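Local coordinates for putative uncharacterized protein (Chaetomium thermophilum, PDB 5T8V) that is the C-terminal part of the HEAT-repeat protein Scc2, which probably loads cohesin onto chromatin, at residues Q248-D251 with G252-L255; P740-S743 with V744-A748; V1028-P1031 with A1032-V1036; W1425-I1428 with N1429-G1433. One frame throughout, in Å; residues are numbered along the deposited sequence.

Overall arrangement
All four interactions are local contacts, each within one helix or at its end, in a chain that is about two-thirds helical and has almost no strand. They follow in series: interaction 1 on helix 247-267, interaction 2 at the start of helix 742-755, interaction 3 on helix 1026-1042 and interaction 4 at the end of helix 1422-1431. None touches another. Centres of interactions 1 and 3 are 108 Å apart, on opposite sides of the chain's centre, whereas interactions 2, 3 and 4 lie 44 to 54 Å from one another, centre to centre. Such spacing fits an elongated helical-repeat protein whose shape is built up from many helices packed in succession.

Interaction 1 of 4, residues Q248-D251 with G252-L255; sequences QKFD and GFRL
Asp251 and Arg254, three residues apart on helix 247-267, lie side by side with their side chains pointing the same way. Carboxylate and guanidinium are nearly parallel, their planes 14° apart, and Asp251 OD1 sits over one face of the guanidinium, offset toward its rim. OD1 is 3.8 Å from Arg254 NH2, a long salt bridge in which no N-H points at the oxygen, so the attraction is between charges only. The Arg254 chain runs out with CG opposite the backbone N and then bends at chi3 (54°), which turns the guanidinium back alongside Asp251. NH2 has a stronger partner elsewhere, the carbonyl O of Thr294, so Asp251 is the secondary neighbour of this group.

The second pair is Phe250 and Phe253. Phe250 CD1 and Phe253 CD2 approach to 4.3 Å, an oblique apolar contact that is not a ring stack. Phe250 CA lies in the plane of the Phe253 ring, at its edge, 3.9 Å from CD2. With chi1 at -81° the Phe253 CG lies beside its own backbone N, which brings the ring back along the preceding turn. Both rings are buried against helices 149-172 and 190-213, Phe250 on Leu170 and Met197, Phe253 on Ile167 and Ala200.

Under these pairs run regular main-chain bonds, among them Arg254 N to Phe250 O at 2.9 Å and Leu255 N to Asp251 O at 3.0 Å. The i to i+3 spacing of both pairs is that of neighbouring turns of an alpha helix, here one whose aromatic side packs on helices 149-172 and 190-213 in a HEAT-repeat protein.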
loop_
_atom_site.group_PDB
_atom_site.type_symbol
_atom_site.label_atom_id
_atom_site.label_comp_id
_atom_site.label_asym_id
_atom_site.label_seq_id
_atom_site.Cartn_x
_atom_site.Cartn_y
_atom_site.Cartn_z
ATOM N N GLN A 248 31.470 -12.530 -33.769
ATOM C CA GLN A 248 30.408 -12.226 -34.724
ATOM C C GLN A 248 30.157 -13.384 -35.683
ATOM O O GLN A 248 29.021 -13.583 -36.126
ATOM C CB GLN A 248 30.752 -10.960 -35.506
ATOM C CG GLN A 248 30.813 -9.704 -34.646
ATOM C CD GLN A 248 30.758 -8.429 -35.467
ATOM O OE1 GLN A 248 30.408 -8.450 -36.648
ATOM N NE2 GLN A 248 31.106 -7.309 -34.844
ATOM N N LYS A 249 31.194 -14.147 -36.023
ATOM C CA LYS A 249 31.010 -15.311 -36.884
ATOM C C LYS A 249 30.030 -16.297 -36.249
ATOM O O LYS A 249 29.053 -16.738 -36.882
ATOM C CB LYS A 249 32.375 -15.957 -37.145
ATOM C CG LYS A 249 32.463 -16.828 -38.386
ATOM C CD LYS A 249 32.301 -16.018 -39.673
ATOM C CE LYS A 249 32.243 -16.927 -40.888
ATOM N NZ LYS A 249 31.912 -16.182 -42.134
ATOM N N PHE A 250 30.256 -16.621 -34.975
ATOM C CA PHE A 250 29.333 -17.491 -34.257
ATOM C C PHE A 250 27.944 -16.868 -34.182
ATOM O O PHE A 250 26.933 -17.573 -34.305
ATOM C CB PHE A 250 29.873 -17.787 -32.858
ATOM C CG PHE A 250 31.184 -18.522 -32.857
ATOM C CD1 PHE A 250 31.278 -19.799 -33.383
ATOM C CD2 PHE A 250 32.320 -17.943 -32.319
ATOM C CE1 PHE A 250 32.481 -20.481 -33.380
ATOM C CE2 PHE A 250 33.525 -18.622 -32.313
ATOM C CZ PHE A 250 33.604 -19.892 -32.842
ATOM N N ASP A 251 27.867 -15.547 -33.980
ATOM C CA ASP A 251 26.569 -14.886 -34.067
ATOM C C ASP A 251 25.887 -15.220 -35.388
ATOM O O ASP A 251 24.688 -15.526 -35.424
ATOM C CB ASP A 251 26.717 -13.371 -33.918
ATOM C CG ASP A 251 27.150 -12.955 -32.523
ATOM O OD1 ASP A 251 27.172 -13.816 -31.616
ATOM O OD2 ASP A 251 27.456 -11.759 -32.334
ATOM N N GLY A 252 26.645 -15.174 -36.484
ATOM C CA GLY A 252 26.096 -15.571 -37.768
ATOM C C GLY A 252 25.521 -16.971 -37.733
ATOM O O GLY A 252 24.452 -17.230 -38.295
ATOM N N PHE A 253 26.214 -17.894 -37.064
ATOM C CA PHE A 253 25.644 -19.230 -36.911
ATOM C C PHE A 253 24.300 -19.178 -36.193
ATOM O O PHE A 253 23.322 -19.794 -36.635
ATOM C CB PHE A 253 26.613 -20.146 -36.171
ATOM C CG PHE A 253 27.682 -20.715 -37.045
ATOM C CD1 PHE A 253 27.384 -21.707 -37.961
ATOM C CD2 PHE A 253 28.981 -20.256 -36.960
ATOM C CE1 PHE A 253 28.365 -22.233 -38.773
ATOM C CE2 PHE A 253 29.966 -20.779 -37.767
ATOM C CZ PHE A 253 29.658 -21.772 -38.674
ATOM N N ARG A 254 24.230 -18.451 -35.073
ATOM C CA ARG A 254 22.967 -18.324 -34.349
ATOM C C ARG A 254 21.849 -17.858 -35.278
ATOM O O ARG A 254 20.747 -18.426 -35.288
ATOM C CB ARG A 254 23.140 -17.351 -33.181
ATOM C CG ARG A 254 22.220 -17.600 -31.997
ATOM C CD ARG A 254 22.699 -16.830 -30.770
ATOM N NE ARG A 254 22.868 -15.404 -31.045
ATOM C CZ ARG A 254 23.487 -14.549 -30.236
ATOM N NH1 ARG A 254 24.010 -14.969 -29.089
ATOM N NH2 ARG A 254 23.590 -13.270 -30.574
ATOM N N LEU A 255 22.124 -16.829 -36.081
ATOM C CA LEU A 255 21.106 -16.298 -36.983
ATOM C C LEU A 255 20.666 -17.346 -38.000
ATOM O O LEU A 255 19.466 -17.548 -38.224
ATOM C CB LEU A 255 21.634 -15.049 -37.685
ATOM C CG LEU A 255 21.224 -13.734 -37.025
ATOM C CD1 LEU A 255 22.111 -12.594 -37.489
ATOM C CD2 LEU A 255 19.762 -13.437 -37.334
#

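Interaction 2 of 4, residues P740-S743 with V744-A748; sequences PEES and VRDLA
Glu742 and Ser743 receive the first main-chain bonds from residues 744-748: Asp746 N donates to Glu742 O at 3.0 Å and Leu747 N to Ser743 O at 2.9 Å. This is the opening turn of helix 742-755, within the PDS5-like sequence family region, and Pro740 and Glu741 lead into it as loop, Glu741 with an extended psi of 154°.

Arg745 turns back from the helix over that loop. Its CG lies beside its own backbone N (chi1 -59°), and the chain then runs past the Glu741 carbonyl to reach Pro740. Arg745 NH2 donates to Pro740 O at 2.6 Å, although it stands above the carbonyl plane and not on a lone pair. NE makes only a weak bond to Glu741 O at 3.1 Å; its better acceptor is the carbonyl O of Asp739. Several main-chain oxygens just before the helix are thus gathered by one guanidinium. With a leucine at Arg745 these donors would be gone, and the Pro740 and Asp739 carbonyls would probably lose their side-chain partner, along with the positive charge facing Glu742.

On the other flank Val744 CG1 is 3.7 Å from Glu741 CB, and Val744 and Leu747 both rest on Lys707 and Met710 of helix 703-719. Glu742 OE2 comes within 4.0 Å of Asp746 OD1, a like-charge approach that Arg745, beside Glu742, probably eases. The Glu742 carboxylate is steeply inclined to the guanidinium, 68° between planes, and its OE1 sits over one guanidinium face, 2.9 Å from Arg745 NH1, a salt bridge of charge alone with no N-H aimed at the oxygen.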
loop_
_atom_site.group_PDB
_atom_site.type_symbol
_atom_site.label_atom_id
_atom_site.label_comp_id
_atom_site.label_asym_id
_atom_site.label_seq_id
_atom_site.Cartn_x
_atom_site.Cartn_y
_atom_site.Cartn_z
ATOM N N PRO A 740 -0.497 7.378 24.469
ATOM C CA PRO A 740 -0.222 6.164 25.252
ATOM C C PRO A 740 1.215 5.678 25.132
ATOM O O PRO A 740 1.938 5.622 26.133
ATOM C CB PRO A 740 -1.214 5.150 24.669
ATOM C CG PRO A 740 -2.366 5.984 24.234
ATOM C CD PRO A 740 -1.784 7.285 23.752
ATOM N N GLU A 741 1.643 5.327 23.921
ATOM C CA GLU A 741 3.003 4.844 23.722
ATOM C C GLU A 741 4.008 5.932 24.092
ATOM O O GLU A 741 3.713 7.127 24.035
ATOM C CB GLU A 741 3.202 4.407 22.269
ATOM C CG GLU A 741 4.302 3.378 22.072
ATOM C CD GLU A 741 3.898 1.996 22.551
ATOM O OE1 GLU A 741 2.765 1.847 23.055
ATOM O OE2 GLU A 741 4.714 1.057 22.422
ATOM N N GLU A 742 5.210 5.504 24.482
ATOM C CA GLU A 742 6.238 6.422 24.962
ATOM C C GLU A 742 7.132 6.923 23.829
ATOM O O GLU A 742 7.367 8.132 23.703
ATOM C CB GLU A 742 7.084 5.730 26.038
ATOM C CG GLU A 742 8.083 6.638 26.745
ATOM C CD GLU A 742 7.412 7.678 27.621
ATOM O OE1 GLU A 742 6.202 7.537 27.896
ATOM O OE2 GLU A 742 8.096 8.638 28.036
ATOM N N SER A 743 7.641 6.005 23.005
ATOM C CA SER A 743 8.510 6.393 21.898
ATOM C C SER A 743 7.849 7.449 21.022
ATOM O O SER A 743 8.521 8.348 20.500
ATOM C CB SER A 743 8.877 5.161 21.070
ATOM O OG SER A 743 7.715 4.473 20.635
ATOM N N VAL A 744 6.528 7.361 20.853
ATOM C CA VAL A 744 5.827 8.342 20.035
ATOM C C VAL A 744 5.818 9.702 20.719
ATOM O O VAL A 744 5.877 10.739 20.049
ATOM C CB VAL A 744 4.401 7.857 19.721
ATOM C CG1 VAL A 744 3.554 7.829 20.977
ATOM C CG2 VAL A 744 3.761 8.732 18.656
ATOM N N ARG A 745 5.732 9.731 22.051
ATOM C CA ARG A 745 5.868 10.995 22.768
ATOM C C ARG A 745 7.256 11.580 22.555
ATOM O O ARG A 745 7.405 12.774 22.265
ATOM C CB ARG A 745 5.606 10.801 24.261
ATOM C CG ARG A 745 4.244 10.241 24.613
ATOM C CD ARG A 745 4.122 10.071 26.121
ATOM N NE ARG A 745 3.303 8.922 26.494
ATOM C CZ ARG A 745 3.193 8.454 27.734
ATOM N NH1 ARG A 745 3.852 9.036 28.729
ATOM N NH2 ARG A 745 2.425 7.402 27.982
ATOM N N ASP A 746 8.291 10.750 22.705
ATOM C CA ASP A 746 9.650 11.217 22.457
ATOM C C ASP A 746 9.777 11.813 21.061
ATOM O O ASP A 746 10.403 12.865 20.877
ATOM C CB ASP A 746 10.641 10.067 22.645
ATOM C CG ASP A 746 10.590 9.472 24.039
ATOM O OD1 ASP A 746 10.249 10.208 24.988
ATOM O OD2 ASP A 746 10.891 8.268 24.184
ATOM N N LEU A 747 9.176 11.159 20.063
ATOM C CA LEU A 747 9.229 11.680 18.699
ATOM C C LEU A 747 8.497 13.012 18.593
ATOM O O LEU A 747 8.998 13.961 17.981
ATOM C CB LEU A 747 8.634 10.663 17.726
ATOM C CG LEU A 747 8.549 11.111 16.263
ATOM C CD1 LEU A 747 9.928 11.452 15.713
ATOM C CD2 LEU A 747 7.884 10.040 15.412
ATOM N N ALA A 748 7.299 13.096 19.178
ATOM C CA ALA A 748 6.547 14.346 19.155
ATOM C C ALA A 748 7.380 15.488 19.723
ATOM O O ALA A 748 7.552 16.531 19.078
ATOM C CB ALA A 748 5.244 14.185 19.940
#

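Interaction 3 of 4, residues V1028-P1031 with A1032-V1036; sequences VRKP and ALDCV
Asp1034 N donates to Lys1030 O at 2.9 Å in a nearly straight bond (N-H...O 169°), and Leu1033 N reaches Arg1029 O at 3.1 Å. Cys1035 N is as close to Pro1031 O, 2.9 Å, but comes in from above the carbonyl plane, 40° out of it; the hydroxyl of Ser977 adds a weak bond to the same oxygen. The bond from Ala1032 N to Val1028 O is longer, at 3.3 Å.

Among the side chains the strong ionic partners lie on other parts of the chain. Asp1034 OD2 pairs with Arg919, and Lys1030 NZ stays 4.5 Å from that OD2, beyond a salt bridge. Arg1029 pairs with Asp1062 and donates from NE to the carbonyl O of Ala1020.

Pro1031 gives the segment its motif: a proline kink inside helix 1026-1042. The proline nitrogen carries no hydrogen to offer the preceding turn, so the regular bonding is interrupted there and resumes at Ala1032.

Packing follows the helix faces. Leu1033 holds CG beside its backbone N (chi1 -72°), which places CG over the previous turn, 3.4 Å from Arg1029 O, while its side chain also touches Leu1067. Ala1032 CB sits 3.4 Å from Val1028 O, and Val1028 and Pro1031 both rest on Phe973 of helix 969-986.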
loop_
_atom_site.group_PDB
_atom_site.type_symbol
_atom_site.label_atom_id
_atom_site.label_comp_id
_atom_site.label_asym_id
_atom_site.label_seq_id
_atom_site.Cartn_x
_atom_site.Cartn_y
_atom_site.Cartn_z
ATOM N N VAL A 1028 -29.378 31.376 47.220
ATOM C CA VAL A 1028 -28.585 31.688 48.404
ATOM C C VAL A 1028 -27.777 30.482 48.861
ATOM O O VAL A 1028 -26.591 30.598 49.168
ATOM C CB VAL A 1028 -29.502 32.209 49.533
ATOM C CG1 VAL A 1028 -28.723 32.392 50.833
ATOM C CG2 VAL A 1028 -30.151 33.520 49.116
ATOM N N ARG A 1029 -28.411 29.308 48.915
ATOM C CA ARG A 1029 -27.701 28.106 49.336
ATOM C C ARG A 1029 -26.540 27.787 48.406
ATOM O O ARG A 1029 -25.528 27.233 48.850
ATOM C CB ARG A 1029 -28.663 26.920 49.398
ATOM C CG ARG A 1029 -29.710 27.013 50.495
ATOM C CD ARG A 1029 -30.613 25.792 50.488
ATOM N NE ARG A 1029 -29.894 24.579 50.872
ATOM C CZ ARG A 1029 -30.375 23.346 50.738
ATOM N NH1 ARG A 1029 -31.581 23.149 50.220
ATOM N NH2 ARG A 1029 -29.646 22.305 51.118
ATOM N N LYS A 1030 -26.660 28.124 47.114
ATOM C CA LYS A 1030 -25.582 27.792 46.181
ATOM C C LYS A 1030 -24.317 28.578 46.492
ATOM O O LYS A 1030 -23.298 27.965 46.856
ATOM C CB LYS A 1030 -26.052 27.993 44.737
ATOM C CG LYS A 1030 -24.946 27.770 43.711
ATOM C CD LYS A 1030 -25.399 28.069 42.296
ATOM C CE LYS A 1030 -24.234 27.988 41.320
ATOM N NZ LYS A 1030 -23.151 28.961 41.649
ATOM N N PRO A 1031 -24.297 29.910 46.386
ATOM C CA PRO A 1031 -23.039 30.637 46.617
ATOM C C PRO A 1031 -22.505 30.497 48.031
ATOM O O PRO A 1031 -21.302 30.697 48.244
ATOM C CB PRO A 1031 -23.408 32.091 46.293
ATOM C CG PRO A 1031 -24.875 32.164 46.504
ATOM C CD PRO A 1031 -25.415 30.829 46.105
ATOM N N ALA A 1032 -23.356 30.162 49.002
ATOM C CA ALA A 1032 -22.872 29.895 50.353
ATOM C C ALA A 1032 -22.031 28.625 50.385
ATOM O O ALA A 1032 -20.889 28.629 50.866
ATOM C CB ALA A 1032 -24.050 29.782 51.320
ATOM N N LEU A 1033 -22.582 27.523 49.869
ATOM C CA LEU A 1033 -21.831 26.275 49.810
ATOM C C LEU A 1033 -20.586 26.427 48.946
ATOM O O LEU A 1033 -19.528 25.870 49.261
ATOM C CB LEU A 1033 -22.726 25.153 49.289
ATOM C CG LEU A 1033 -23.783 24.696 50.299
ATOM C CD1 LEU A 1033 -24.865 23.894 49.609
ATOM C CD2 LEU A 1033 -23.149 23.882 51.421
ATOM N N ASP A 1034 -20.691 27.182 47.851
ATOM C CA ASP A 1034 -19.516 27.476 47.037
ATOM C C ASP A 1034 -18.449 28.176 47.869
ATOM O O ASP A 1034 -17.268 27.807 47.833
ATOM C CB ASP A 1034 -19.920 28.339 45.840
ATOM C CG ASP A 1034 -18.839 28.415 44.780
ATOM O OD1 ASP A 1034 -17.684 28.040 45.072
ATOM O OD2 ASP A 1034 -19.143 28.857 43.651
ATOM N N CYS A 1035 -18.854 29.188 48.637
ATOM C CA CYS A 1035 -17.916 29.924 49.477
ATOM C C CYS A 1035 -17.222 28.996 50.470
ATOM O O CYS A 1035 -15.989 28.897 50.492
ATOM C CB CYS A 1035 -18.655 31.047 50.205
ATOM S SG CYS A 1035 -17.693 31.880 51.481
ATOM N N VAL A 1036 -18.001 28.304 51.305
ATOM C CA VAL A 1036 -17.399 27.429 52.311
ATOM C C VAL A 1036 -16.523 26.368 51.658
ATOM O O VAL A 1036 -15.523 25.933 52.245
ATOM C CB VAL A 1036 -18.488 26.787 53.194
ATOM C CG1 VAL A 1036 -19.432 25.961 52.359
ATOM C CG2 VAL A 1036 -17.859 25.935 54.287
#

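Interaction 4 of 4, residues W1425-I1428 with N1429-G1433; sequences WEEI and NNIMG
Trp1425 opens the last turns of helix 1422-1431 by accepting a bond from Asn1429 N to its carbonyl O, 3.0 Å, while its indole meets Phe1226 edge-to-face.

Glu1426 comes next. Its carbonyl O takes Asn1430 N at 2.9 Å and also has Asn1430 CG at 3.1 Å, because Asn1430 folds its side chain back beside its own backbone N (chi1 -59°). The amide is therefore held near the preceding turn, though which of its ends is oxygen and which nitrogen is uncertain.

Glu1427 O accepts from Ile1431 N at 2.9 Å in an almost linear bond (N-H...O 172°). The Glu1427 side chain bends at chi2 and crosses Asn1430 at about a right angle, so that the carboxylate stands by the amide with the two planes 65° apart; its CG passes Ile1431 CD1 at 4.2 Å. A valine in place of Asn1430 has no amide, and the Glu1427 carboxylate would probably lose the polar group beside it, while the Glu1426 carbonyl would keep only its backbone bond from this residue.

Ile1428 closes the segment: Met1432 N donates to Ile1428 O at 2.9 Å, and the branch CG2 approaches Met1432 CG at 4.3 Å. Met1432 is the first residue to depart from helical backbone angles, and Gly1433 N bonds back to Asn1430 O at 3.0 Å, so the helix runs out in a tighter turn.

The helix end lies between two others: Ile1428 and Met1432 touch both helix 1271-1284, at Ile1280 and Arg1277, and helix 1364-1387, at Val1380 and Ala1376, while Asn1429 OD1 accepts a bond from Arg1277.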
loop_
_atom_site.group_PDB
_atom_site.type_symbol
_atom_site.label_atom_id
_atom_site.label_comp_id
_atom_site.label_asym_id
_atom_site.label_seq_id
_atom_site.Cartn_x
_atom_site.Cartn_y
_atom_site.Cartn_z
ATOM N N TRP A 1425 -26.547 -14.801 17.593
ATOM C CA TRP A 1425 -27.229 -13.682 18.233
ATOM C C TRP A 1425 -28.729 -13.734 17.956
ATOM O O TRP A 1425 -29.553 -13.797 18.880
ATOM C CB TRP A 1425 -26.621 -12.370 17.730
ATOM C CG TRP A 1425 -27.053 -11.144 18.471
ATOM C CD1 TRP A 1425 -27.968 -10.219 18.062
ATOM C CD2 TRP A 1425 -26.572 -10.697 19.744
ATOM N NE1 TRP A 1425 -28.090 -9.226 19.004
ATOM C CE2 TRP A 1425 -27.244 -9.496 20.047
ATOM C CE3 TRP A 1425 -25.640 -11.198 20.660
ATOM C CZ2 TRP A 1425 -27.016 -8.788 21.226
ATOM C CZ3 TRP A 1425 -25.415 -10.494 21.830
ATOM C CH2 TRP A 1425 -26.101 -9.302 22.103
ATOM N N GLU A 1426 -29.096 -13.716 16.673
ATOM C CA GLU A 1426 -30.496 -13.821 16.279
ATOM C C GLU A 1426 -31.174 -15.005 16.958
ATOM O O GLU A 1426 -32.261 -14.870 17.530
ATOM C CB GLU A 1426 -30.588 -13.943 14.755
ATOM C CG GLU A 1426 -31.942 -14.393 14.222
ATOM C CD GLU A 1426 -31.956 -14.500 12.710
ATOM O OE1 GLU A 1426 -31.013 -13.990 12.067
ATOM O OE2 GLU A 1426 -32.907 -15.101 12.163
ATOM N N GLU A 1427 -30.541 -16.178 16.907
ATOM C CA GLU A 1427 -31.157 -17.371 17.480
ATOM C C GLU A 1427 -31.329 -17.232 18.987
ATOM O O GLU A 1427 -32.339 -17.674 19.546
ATOM C CB GLU A 1427 -30.323 -18.607 17.145
ATOM C CG GLU A 1427 -30.953 -19.920 17.587
ATOM C CD GLU A 1427 -32.285 -20.188 16.910
ATOM O OE1 GLU A 1427 -32.600 -19.500 15.915
ATOM O OE2 GLU A 1427 -33.018 -21.087 17.374
ATOM N N ILE A 1428 -30.352 -16.627 19.665
ATOM C CA ILE A 1428 -30.490 -16.373 21.096
ATOM C C ILE A 1428 -31.725 -15.522 21.358
ATOM O O ILE A 1428 -32.513 -15.803 22.268
ATOM C CB ILE A 1428 -29.216 -15.713 21.654
ATOM C CG1 ILE A 1428 -28.099 -16.752 21.783
ATOM C CG2 ILE A 1428 -29.482 -15.069 23.023
ATOM C CD1 ILE A 1428 -26.735 -16.162 22.079
ATOM N N ASN A 1429 -31.913 -14.466 20.562
ATOM C CA ASN A 1429 -33.112 -13.645 20.717
ATOM C C ASN A 1429 -34.372 -14.480 20.505
ATOM O O ASN A 1429 -35.323 -14.404 21.293
ATOM C CB ASN A 1429 -33.076 -12.469 19.742
ATOM C CG ASN A 1429 -34.274 -11.549 19.897
ATOM O OD1 ASN A 1429 -34.761 -11.328 21.005
ATOM N ND2 ASN A 1429 -34.762 -11.017 18.781
ATOM N N ASN A 1430 -34.391 -15.287 19.441
ATOM C CA ASN A 1430 -35.539 -16.149 19.176
ATOM C C ASN A 1430 -35.880 -16.991 20.398
ATOM O O ASN A 1430 -37.034 -17.035 20.838
ATOM C CB ASN A 1430 -35.249 -17.046 17.972
ATOM C CG ASN A 1430 -34.955 -16.256 16.713
ATOM O OD1 ASN A 1430 -34.810 -15.033 16.752
ATOM N ND2 ASN A 1430 -34.858 -16.953 15.586
ATOM N N ILE A 1431 -34.879 -17.672 20.961
ATOM C CA ILE A 1431 -35.100 -18.457 22.171
ATOM C C ILE A 1431 -35.655 -17.572 23.277
ATOM O O ILE A 1431 -36.565 -17.968 24.015
ATOM C CB ILE A 1431 -33.792 -19.149 22.604
ATOM C CG1 ILE A 1431 -33.293 -20.094 21.504
ATOM C CG2 ILE A 1431 -33.996 -19.927 23.903
ATOM C CD1 ILE A 1431 -31.824 -20.438 21.617
ATOM N N MET A 1432 -35.125 -16.355 23.400
ATOM C CA MET A 1432 -35.520 -15.423 24.449
ATOM C C MET A 1432 -36.821 -14.695 24.137
ATOM O O MET A 1432 -37.170 -13.749 24.853
ATOM C CB MET A 1432 -34.399 -14.410 24.688
ATOM C CG MET A 1432 -33.124 -15.034 25.235
ATOM S SD MET A 1432 -33.308 -15.610 26.935
ATOM C CE MET A 1432 -31.771 -16.499 27.160
ATOM N N GLY A 1433 -37.539 -15.103 23.091
ATOM C CA GLY A 1433 -38.869 -14.595 22.822
ATOM C C GLY A 1433 -39.991 -15.561 23.129
ATOM O O GLY A 1433 -41.140 -15.288 22.756
#